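Local atomic coordinates of conserved membrane protein (Chlamydia abortus, PDB entry 6GZU), a protein that probably acts as a secreted virulence effector that combines deubiquitinating cysteine protease and acetyltransferase activities and induces Golgi fragmentation. Residues 51-56 with 168-173; 57-63 with 74-80; 133-137 with 204-208. All coordinates share one frame; numbering follows the deposited sequence.

Overall arrangement
Interaction 1 joins residues 51-56, in helix 51-58, to residues 168-173, in helix 159-174. It closes the longest of the loops. Helix 51-58 then runs straight into interaction 2, where residues 57-63 meet residues 74-80 at the zinc site. This short loop is nested inside that of interaction 1, and the two contacts touch through Leu59, Leu61 and Leu173. Interaction 3 opens later, at residues 133-137 of strand 134-141, and closes at the start of helix 204-217. Its segments alternate with those of interaction 1, so the two loops cross. Its centre is about 27 Å from that of interaction 2, on the other side of the molecule.

Interaction 1. Residues 51-56 with 168-173; sequences IERAVL and SIATRL
CG of Glu52 lies trans to the backbone N (chi1 173°), which carries the carboxylate over to helix 159-174, where Arg172 meets it. The Arg172 chain stays extended from CG to NE after its first bond turns CG beside its own backbone N (chi1 -62°). The two groups belong to a pair of helices, 51-58 and 159-174, that pack side by side next to the central sheet of this CE-clan fold. The short segments run nearly in the same direction, with a crossing angle of -28°, and their axes come within 10.2 Å.

Arg172 NE donates to Glu52 OE2 at 2.8 Å and makes a salt bridge. This donor lies above the carboxylate plane, while the acceptor oxygen is almost in the plane of the guanidinium. In one of its two conformers, Ser168 OG also donates to Glu52 OE2, at 2.7 Å, from the opposite face of the carboxylate. When both donors are in place they should limit rotation of the carboxylate.

Beside these polar groups the contact is apolar and mostly buried. Ile169 fits in beside the start of helix 51-58. Ile169 CG1 lies 3.8 Å from Glu52 CB, so the aliphatic base of the acid also serves as packing surface. The CD1 tip of Ile169 continues inward, 4.1 Å from Val55 CG2, and lies across Ile51 as well. One turn on, Val55 CG1 and Leu173 CD1 meet at 4.2 Å. Val55 and Leu173 also both touch Val140 of strand 134-141, which ties the helix pair to the sheet. Leu56 CD1 covers the Arg172 shaft, 3.9 Å from Arg172 CD. A water completes the polar end: it donates to Glu52 OE1 and accepts from Arg172 NH2 at 3.1 Å.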
loop_
_atom_site.group_PDB
_atom_site.type_symbol
_atom_site.label_atom_id
_atom_site.label_comp_id
_atom_site.label_asym_id
_atom_site.label_seq_id
_atom_site.Cartn_x
_atom_site.Cartn_y
_atom_site.Cartn_z
ATOM N N ILE A 51 -1.685 4.415 8.865
ATOM C CA ILE A 51 -0.687 4.263 7.788
ATOM C C ILE A 51 0.678 4.887 8.160
ATOM O O ILE A 51 1.691 4.286 7.872
ATOM C CB ILE A 51 -1.245 4.809 6.422
ATOM C CG1 ILE A 51 -0.244 4.659 5.288
ATOM C CG2 ILE A 51 -1.658 6.277 6.537
ATOM C CD1 ILE A 51 0.170 3.221 4.953
ATOM N N GLU A 52 0.716 6.040 8.830
ATOM C CA GLU A 52 2.017 6.639 9.110
ATOM C C GLU A 52 2.823 5.719 10.049
ATOM O O GLU A 52 4.032 5.482 9.833
ATOM C CB GLU A 52 1.877 8.034 9.708
ATOM C CG GLU A 52 3.224 8.606 10.158
ATOM C CD GLU A 52 3.070 9.973 10.736
ATOM O OE1 GLU A 52 2.029 10.290 11.377
ATOM O OE2 GLU A 52 3.999 10.776 10.567
ATOM N N ARG A 53 2.173 5.239 11.114
ATOM C CA ARG A 53 2.858 4.337 12.072
ATOM C C ARG A 53 3.341 3.075 11.354
ATOM O O ARG A 53 4.468 2.597 11.603
ATOM C CB ARG A 53 1.938 4.009 13.264
ATOM C CG ARG A 53 2.487 3.062 14.315
ATOM C CD ARG A 53 3.617 3.655 15.095
ATOM N NE ARG A 53 3.214 4.866 15.818
ATOM C CZ ARG A 53 2.708 4.895 17.056
ATOM N NH1 ARG A 53 2.513 3.764 17.748
ATOM N NH2 ARG A 53 2.393 6.073 17.604
ATOM N N ALA A 54 2.547 2.532 10.430
ATOM C CA ALA A 54 2.954 1.338 9.700
ATOM C C ALA A 54 4.197 1.573 8.848
ATOM O O ALA A 54 5.169 0.769 8.849
ATOM C CB ALA A 54 1.794 0.792 8.839
ATOM N N VAL A 55 4.208 2.684 8.126
ATOM C CA VAL A 55 5.363 3.043 7.318
ATOM C C VAL A 55 6.601 3.240 8.179
ATOM O O VAL A 55 7.688 2.716 7.851
ATOM C CB VAL A 55 5.048 4.348 6.530
ATOM C CG1 VAL A 55 6.319 4.896 5.883
ATOM C CG2 VAL A 55 3.958 4.105 5.471
ATOM N N LEU A 56 6.481 4.021 9.251
ATOM C CA LEU A 56 7.637 4.244 10.118
ATOM C C LEU A 56 8.162 2.956 10.716
ATOM O O LEU A 56 9.382 2.728 10.727
ATOM C CB LEU A 56 7.312 5.232 11.234
ATOM C CG LEU A 56 6.941 6.625 10.753
ATOM C CD1 LEU A 56 6.398 7.522 11.900
ATOM C CD2 LEU A 56 8.187 7.273 10.150
ATOM N N SER A 168 2.516 14.035 6.615
ATOM C CA SER A 168 3.353 13.757 7.760
ATOM C C SER A 168 4.384 12.673 7.388
ATOM O O SER A 168 5.580 12.792 7.725
ATOM C CB SER A 168 2.486 13.352 8.932
ATOM O OG SER A 168 3.233 13.302 10.110
ATOM N N ILE A 169 3.976 11.629 6.675
ATOM C CA ILE A 169 4.936 10.653 6.182
ATOM C C ILE A 169 5.972 11.363 5.324
ATOM O O ILE A 169 7.183 11.112 5.468
ATOM C CB ILE A 169 4.196 9.577 5.338
ATOM C CG1 ILE A 169 3.320 8.727 6.263
ATOM C CG2 ILE A 169 5.203 8.712 4.539
ATOM C CD1 ILE A 169 2.266 7.887 5.481
ATOM N N ALA A 170 5.532 12.205 4.382
ATOM C CA ALA A 170 6.501 12.833 3.458
ATOM C C ALA A 170 7.513 13.650 4.228
ATOM O O ALA A 170 8.725 13.660 3.879
ATOM C CB ALA A 170 5.774 13.730 2.482
ATOM N N THR A 171 7.049 14.397 5.246
ATOM C CA THR A 171 7.924 15.267 6.028
ATOM C C THR A 171 8.897 14.435 6.854
ATOM O O THR A 171 10.112 14.716 6.881
ATOM C CB THR A 171 7.085 16.157 6.911
ATOM O OG1 THR A 171 6.329 17.022 6.048
ATOM C CG2 THR A 171 7.998 17.042 7.844
ATOM N N ARG A 172 8.399 13.411 7.557
ATOM C CA ARG A 172 9.286 12.588 8.372
ATOM C C ARG A 172 10.327 11.818 7.576
ATOM O O ARG A 172 11.491 11.705 8.018
ATOM C CB ARG A 172 8.499 11.628 9.263
ATOM C CG ARG A 172 7.578 12.384 10.271
ATOM C CD ARG A 172 7.095 11.360 11.305
ATOM N NE ARG A 172 6.016 11.881 12.129
ATOM C CZ ARG A 172 6.239 12.663 13.159
ATOM N NH1 ARG A 172 7.496 12.952 13.469
ATOM N NH2 ARG A 172 5.246 13.111 13.918
ATOM N N LEU A 173 9.940 11.269 6.426
ATOM C CA LEU A 173 10.888 10.523 5.608
ATOM C C LEU A 173 11.896 11.455 4.950
ATOM O O LEU A 173 13.045 11.061 4.762
ATOM C CB LEU A 173 10.202 9.664 4.554
ATOM C CG LEU A 173 9.251 8.616 5.156
ATOM C CD1 LEU A 173 8.824 7.673 4.072
ATOM C CD2 LEU A 173 9.986 7.821 6.299
HETATM O O HOH W 1 2.322 12.176 13.354
#

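Interaction 2. Residues 57-63 with 74-80; sequences KDLHLYD and DSTQCHH. With ZN (zinc ion), chain C.
Asp58 OD1 accepts a nearly straight hydrogen bond from His80 NE2, 2.7 Å long and 169° at the hydrogen. The donor comes to the anti side of the carboxylate, somewhat out of its plane. A water adds a weak bond to the same oxygen, which lies at the edge of the His79 ring, near its plane. Asp58 OD2 is hydrogen-bonded to Tyr103 OH.

The other nitrogen of the His80 ring, ND1, binds the zinc ion at 2.0 Å. His60 NE2 binds it at 2.0 Å too, and Cys78 SG at 2.2 Å. Cys95 completes this Cys2His2 site. The His60 and His80 rings are almost perpendicular as they converge on the metal.

The backbone helps to place His60. It has positive phi and is the C-prime residue of a Schellman motif that ends helix 51-58. His60 O then accepts from Asp74 N at 2.9 Å. Asp74 OD1 in turn forms an Asx turn with Thr76 N, at the start of the 3-10 turn that leads to Cys78. Farther out, the Lys57 chain bends at chi3 and chi4 (64° and 56°), which lays CE over one face of the His79 ring in a CH-pi contact, 3.8 Å from its centroid.

Zinc thus fastens the end of a helix to a long loop that has little regular structure of its own. The chain of carboxylate, imidazole and metal makes Asp58 a second-shell residue. It fixes the rotation of His80 and probably strengthens the imidazole as a zinc ligand.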
loop_
_atom_site.group_PDB
_atom_site.type_symbol
_atom_site.label_atom_id
_atom_site.label_comp_id
_atom_site.label_asym_id
_atom_site.label_seq_id
_atom_site.Cartn_x
_atom_site.Cartn_y
_atom_site.Cartn_z
ATOM N N LYS A 57 7.279 2.064 11.153
ATOM C CA LYS A 57 7.763 0.780 11.705
ATOM C C LYS A 57 8.436 -0.045 10.610
ATOM O O LYS A 57 9.478 -0.671 10.846
ATOM C CB LYS A 57 6.629 -0.035 12.346
ATOM C CG LYS A 57 6.160 0.519 13.714
ATOM C CD LYS A 57 4.913 -0.217 14.223
ATOM C CE LYS A 57 5.227 -1.700 14.485
ATOM N NZ LYS A 57 6.373 -1.878 15.447
ATOM N N ASP A 58 7.886 -0.047 9.394
ATOM C CA ASP A 58 8.496 -0.892 8.345
ATOM C C ASP A 58 9.866 -0.383 7.899
ATOM O O ASP A 58 10.705 -1.163 7.465
ATOM C CB ASP A 58 7.546 -1.035 7.142
ATOM C CG ASP A 58 6.385 -1.915 7.441
ATOM O OD1 ASP A 58 6.555 -2.826 8.271
ATOM O OD2 ASP A 58 5.323 -1.752 6.844
ATOM N N LEU A 59 10.122 0.919 8.082
ATOM C CA LEU A 59 11.447 1.491 7.799
ATOM C C LEU A 59 12.331 1.526 9.034
ATOM O O LEU A 59 13.409 2.156 9.020
ATOM C CB LEU A 59 11.288 2.924 7.260
ATOM C CG LEU A 59 10.566 2.900 5.901
ATOM C CD1 LEU A 59 10.164 4.355 5.507
ATOM C CD2 LEU A 59 11.506 2.299 4.916
ATOM N N HIS A 60 11.911 0.844 10.099
ATOM C CA HIS A 60 12.661 0.809 11.380
ATOM C C HIS A 60 12.935 2.169 11.988
ATOM O O HIS A 60 13.996 2.382 12.609
ATOM C CB HIS A 60 13.940 -0.021 11.213
ATOM C CG HIS A 60 13.683 -1.331 10.524
ATOM N ND1 HIS A 60 13.908 -1.529 9.176
ATOM C CD2 HIS A 60 13.135 -2.479 10.976
ATOM C CE1 HIS A 60 13.584 -2.771 8.844
ATOM N NE2 HIS A 60 13.115 -3.372 9.919
ATOM N N LEU A 61 11.978 3.076 11.806
ATOM C CA LEU A 61 12.030 4.415 12.334
ATOM C C LEU A 61 11.100 4.623 13.509
ATOM O O LEU A 61 10.858 5.760 13.911
ATOM C CB LEU A 61 11.685 5.406 11.234
ATOM C CG LEU A 61 12.767 5.499 10.150
ATOM C CD1 LEU A 61 12.227 6.251 8.963
ATOM C CD2 LEU A 61 13.991 6.165 10.679
ATOM N N TYR A 62 10.626 3.560 14.140
ATOM C CA TYR A 62 9.722 3.764 15.265
ATOM C C TYR A 62 10.146 2.951 16.482
ATOM O O TYR A 62 10.358 1.753 16.378
ATOM C CB TYR A 62 8.274 3.437 14.864
ATOM C CG TYR A 62 7.354 3.850 15.965
ATOM C CD1 TYR A 62 7.124 5.202 16.218
ATOM C CD2 TYR A 62 6.795 2.907 16.822
ATOM C CE1 TYR A 62 6.328 5.607 17.263
ATOM C CE2 TYR A 62 6.002 3.299 17.876
ATOM C CZ TYR A 62 5.775 4.654 18.093
ATOM O OH TYR A 62 4.977 5.070 19.135
ATOM N N ASP A 63 10.286 3.595 17.639
ATOM C CA ASP A 63 10.730 2.891 18.846
ATOM C C ASP A 63 9.521 2.668 19.739
ATOM O O ASP A 63 9.079 3.591 20.414
ATOM C CB ASP A 63 11.803 3.722 19.582
ATOM C CG ASP A 63 12.258 3.089 20.904
ATOM O OD1 ASP A 63 11.444 3.057 21.847
ATOM O OD2 ASP A 63 13.432 2.656 21.018
ATOM N N ASP A 74 16.808 1.975 13.007
ATOM C CA ASP A 74 17.409 1.199 14.078
ATOM C C ASP A 74 16.928 -0.228 13.873
ATOM O O ASP A 74 15.772 -0.552 14.155
ATOM C CB ASP A 74 16.948 1.749 15.425
ATOM C CG ASP A 74 17.459 0.943 16.589
ATOM O OD1 ASP A 74 18.235 -0.024 16.370
ATOM O OD2 ASP A 74 17.103 1.291 17.745
ATOM N N SER A 75 17.812 -1.076 13.362
ATOM C CA SER A 75 17.407 -2.414 12.939
ATOM C C SER A 75 17.026 -3.308 14.112
ATOM O O SER A 75 16.386 -4.336 13.929
ATOM C CB SER A 75 18.521 -3.062 12.137
ATOM O OG SER A 75 19.687 -3.140 12.922
ATOM N N THR A 76 17.417 -2.912 15.318
ATOM C CA THR A 76 16.984 -3.591 16.534
ATOM C C THR A 76 15.487 -3.363 16.826
ATOM O O THR A 76 14.909 -4.054 17.664
ATOM C CB THR A 76 17.860 -3.183 17.739
ATOM O OG1 THR A 76 17.502 -1.872 18.201
ATOM C CG2 THR A 76 19.297 -3.171 17.312
ATOM N N GLN A 77 14.846 -2.417 16.139
ATOM C CA GLN A 77 13.404 -2.236 16.321
ATOM C C GLN A 77 12.591 -3.085 15.379
ATOM O O GLN A 77 11.370 -2.998 15.361
ATOM C CB GLN A 77 13.018 -0.768 16.123
ATOM C CG GLN A 77 13.912 0.166 16.899
ATOM C CD GLN A 77 13.667 0.124 18.393
ATOM O OE1 GLN A 77 12.664 -0.409 18.867
ATOM N NE2 GLN A 77 14.577 0.715 19.140
ATOM N N CYS A 78 13.261 -3.905 14.588
ATOM C CA CYS A 78 12.597 -4.649 13.532
ATOM C C CYS A 78 11.552 -5.638 14.028
ATOM O O CYS A 78 11.866 -6.526 14.816
ATOM C CB CYS A 78 13.659 -5.392 12.751
ATOM S SG CYS A 78 12.967 -6.491 11.605
ATOM N N HIS A 79 10.327 -5.539 13.514
ATOM C CA HIS A 79 9.261 -6.483 13.862
ATOM C C HIS A 79 8.947 -7.463 12.700
ATOM O O HIS A 79 7.922 -8.211 12.699
ATOM C CB HIS A 79 8.014 -5.711 14.305
ATOM C CG HIS A 79 7.332 -4.970 13.197
ATOM N ND1 HIS A 79 8.018 -4.238 12.250
ATOM C CD2 HIS A 79 6.020 -4.849 12.880
ATOM C CE1 HIS A 79 7.159 -3.723 11.383
ATOM N NE2 HIS A 79 5.940 -4.056 11.758
ATOM N N HIS A 80 9.831 -7.480 11.702
ATOM C CA HIS A 80 9.630 -8.330 10.519
ATOM C C HIS A 80 10.142 -9.734 10.580
ATOM O O HIS A 80 9.808 -10.539 9.710
ATOM C CB HIS A 80 10.264 -7.705 9.290
ATOM C CG HIS A 80 9.824 -6.302 9.046
ATOM N ND1 HIS A 80 10.680 -5.227 9.167
ATOM C CD2 HIS A 80 8.610 -5.802 8.700
ATOM C CE1 HIS A 80 10.003 -4.117 8.892
ATOM N NE2 HIS A 80 8.742 -4.441 8.630
HETATM ZN ZN ZN C . 12.647 -5.283 9.734
HETATM O O HOH W 2 4.520 -1.725 10.015
#

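Interaction 3. Residues 133-137 with 204-208; sequences SHWTL and CGIWL
A cysteine sulfur takes a backbone hydrogen bond here: Trp135 N donates to Cys204 SG at 3.4 Å, with an angle of 155° at the hydrogen. Cys204 is the first residue of helix 204-217, and its SG sits between its own backbone N and carbonyl carbon (chi1 48°). This torsion turns the sulfur toward strand 134-141.

The sulfur lies between two aromatic residues. It meets the Trp135 indole at the edge, in the ring plane, and Cys204 SG is 3.8 Å from Trp135 CD1. On the His134 side, His134 ND1 is 3.9 Å from Cys204 SG, and the ring is approached obliquely. The CB of Cys204 also packs on this imidazole, 3.7 Å from His134 CE1. At the far side of the ring, His134 NE2 is hydrogen-bonded to Asp151 OD1. The placing of Cys204, His134 and Asp151 is consistent with the catalytic triad of Ulp1-type cysteine proteases, and they probably form it here. A strand that carries the histidine and a helix that starts at the cysteine are consistent with that family.

Farther along, the contact is mainly apolar. Leu208 is one helical turn after Cys204, so it faces the same strand. Leu208 CD2 touches Trp135 CB at 3.5 Å and reaches the backbone at Thr136 O. Leu208 CB lies 4.1 Å from Leu137 CB.

The short segments of helix and strand run only 12° from parallel, with axes 7.3 Å apart at closest. Ile23 of helix 20-33 touches both Trp135 and Leu208. Phe150 of strand 146-150 touches Leu208. Ile206 and Trp207 touch helix 228-241, and Trp207 also reaches Phe150, so helix 204-217 packs against both the sheet and that helix.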
loop_
_atom_site.group_PDB
_atom_site.type_symbol
_atom_site.label_atom_id
_atom_site.label_comp_id
_atom_site.label_asym_id
_atom_site.label_seq_id
_atom_site.Cartn_x
_atom_site.Cartn_y
_atom_site.Cartn_z
ATOM N N SER A 133 -16.457 -1.729 2.159
ATOM C CA SER A 133 -15.036 -1.344 2.067
ATOM C C SER A 133 -14.773 -0.383 0.932
ATOM O O SER A 133 -15.335 -0.585 -0.148
ATOM C CB SER A 133 -14.178 -2.574 1.727
ATOM O OG SER A 133 -14.276 -3.522 2.749
ATOM N N HIS A 134 -13.871 0.596 1.133
ATOM C CA HIS A 134 -13.226 1.226 -0.015
ATOM C C HIS A 134 -11.737 1.050 0.174
ATOM O O HIS A 134 -11.235 1.221 1.277
ATOM C CB HIS A 134 -13.569 2.723 -0.183
ATOM C CG HIS A 134 -12.937 3.340 -1.397
ATOM N ND1 HIS A 134 -13.208 2.887 -2.678
ATOM C CD2 HIS A 134 -12.011 4.329 -1.533
ATOM C CE1 HIS A 134 -12.492 3.586 -3.549
ATOM N NE2 HIS A 134 -11.766 4.475 -2.885
ATOM N N TRP A 135 -11.049 0.655 -0.893
ATOM C CA TRP A 135 -9.609 0.425 -0.878
ATOM C C TRP A 135 -8.880 1.456 -1.698
ATOM O O TRP A 135 -9.311 1.790 -2.814
ATOM C CB TRP A 135 -9.315 -0.961 -1.453
ATOM C CG TRP A 135 -9.774 -2.084 -0.601
ATOM C CD1 TRP A 135 -10.874 -2.880 -0.780
ATOM C CD2 TRP A 135 -9.105 -2.593 0.527
ATOM N NE1 TRP A 135 -10.952 -3.825 0.217
ATOM C CE2 TRP A 135 -9.840 -3.688 1.015
ATOM C CE3 TRP A 135 -7.935 -2.216 1.191
ATOM C CZ2 TRP A 135 -9.445 -4.399 2.160
ATOM C CZ3 TRP A 135 -7.539 -2.930 2.310
ATOM C CH2 TRP A 135 -8.282 -4.004 2.786
ATOM N N THR A 136 -7.779 1.966 -1.135
ATOM C CA THR A 136 -6.860 2.847 -1.830
ATOM C C THR A 136 -5.453 2.345 -1.587
ATOM O O THR A 136 -5.254 1.327 -0.912
ATOM C CB THR A 136 -6.996 4.280 -1.318
ATOM O OG1 THR A 136 -6.718 4.319 0.091
ATOM C CG2 THR A 136 -8.407 4.824 -1.539
ATOM N N LEU A 137 -4.448 3.025 -2.151
ATOM C CA LEU A 137 -3.062 2.525 -2.063
ATOM C C LEU A 137 -2.137 3.693 -1.748
ATOM O O LEU A 137 -2.212 4.735 -2.406
ATOM C CB LEU A 137 -2.660 1.910 -3.411
ATOM C CG LEU A 137 -1.244 1.321 -3.478
ATOM C CD1 LEU A 137 -1.166 0.087 -2.567
ATOM C CD2 LEU A 137 -0.853 0.983 -4.929
ATOM N N CYS A 204 -12.549 -1.286 -6.533
ATOM C CA CYS A 204 -11.385 -0.507 -6.071
ATOM C C CYS A 204 -10.140 -1.336 -5.866
ATOM O O CYS A 204 -9.026 -0.835 -6.176
ATOM C CB CYS A 204 -11.734 0.218 -4.770
ATOM S SG CYS A 204 -12.537 -0.878 -3.564
ATOM N N GLY A 205 -10.280 -2.547 -5.300
ATOM C CA GLY A 205 -9.113 -3.390 -5.020
ATOM C C GLY A 205 -8.423 -3.858 -6.293
ATOM O O GLY A 205 -7.194 -4.010 -6.331
ATOM N N ILE A 206 -9.202 -4.071 -7.345
ATOM C CA ILE A 206 -8.637 -4.494 -8.628
ATOM C C ILE A 206 -7.930 -3.296 -9.253
ATOM O O ILE A 206 -6.781 -3.416 -9.717
ATOM C CB ILE A 206 -9.732 -4.979 -9.552
ATOM C CG1 ILE A 206 -10.486 -6.131 -8.876
ATOM C CG2 ILE A 206 -9.137 -5.414 -10.886
ATOM C CD1 ILE A 206 -11.751 -6.568 -9.614
ATOM N N TRP A 207 -8.558 -2.129 -9.206
ATOM C CA TRP A 207 -7.927 -0.953 -9.784
ATOM C C TRP A 207 -6.566 -0.638 -9.148
ATOM O O TRP A 207 -5.591 -0.311 -9.857
ATOM C CB TRP A 207 -8.829 0.277 -9.598
ATOM C CG TRP A 207 -9.857 0.398 -10.661
ATOM C CD1 TRP A 207 -11.229 0.280 -10.527
ATOM C CD2 TRP A 207 -9.608 0.726 -12.016
ATOM N NE1 TRP A 207 -11.820 0.469 -11.733
ATOM C CE2 TRP A 207 -10.863 0.782 -12.663
ATOM C CE3 TRP A 207 -8.441 0.972 -12.758
ATOM C CZ2 TRP A 207 -10.991 1.048 -14.028
ATOM C CZ3 TRP A 207 -8.571 1.243 -14.111
ATOM C CH2 TRP A 207 -9.839 1.301 -14.732
ATOM N N LEU A 208 -6.485 -0.658 -7.818
ATOM C CA LEU A 208 -5.229 -0.258 -7.177
ATOM C C LEU A 208 -4.168 -1.329 -7.456
ATOM O O LEU A 208 -2.970 -0.988 -7.564
ATOM C CB LEU A 208 -5.418 -0.024 -5.679
ATOM C CG LEU A 208 -5.708 -1.245 -4.782
ATOM C CD1 LEU A 208 -4.376 -1.945 -4.352
ATOM C CD2 LEU A 208 -6.528 -0.833 -3.561
#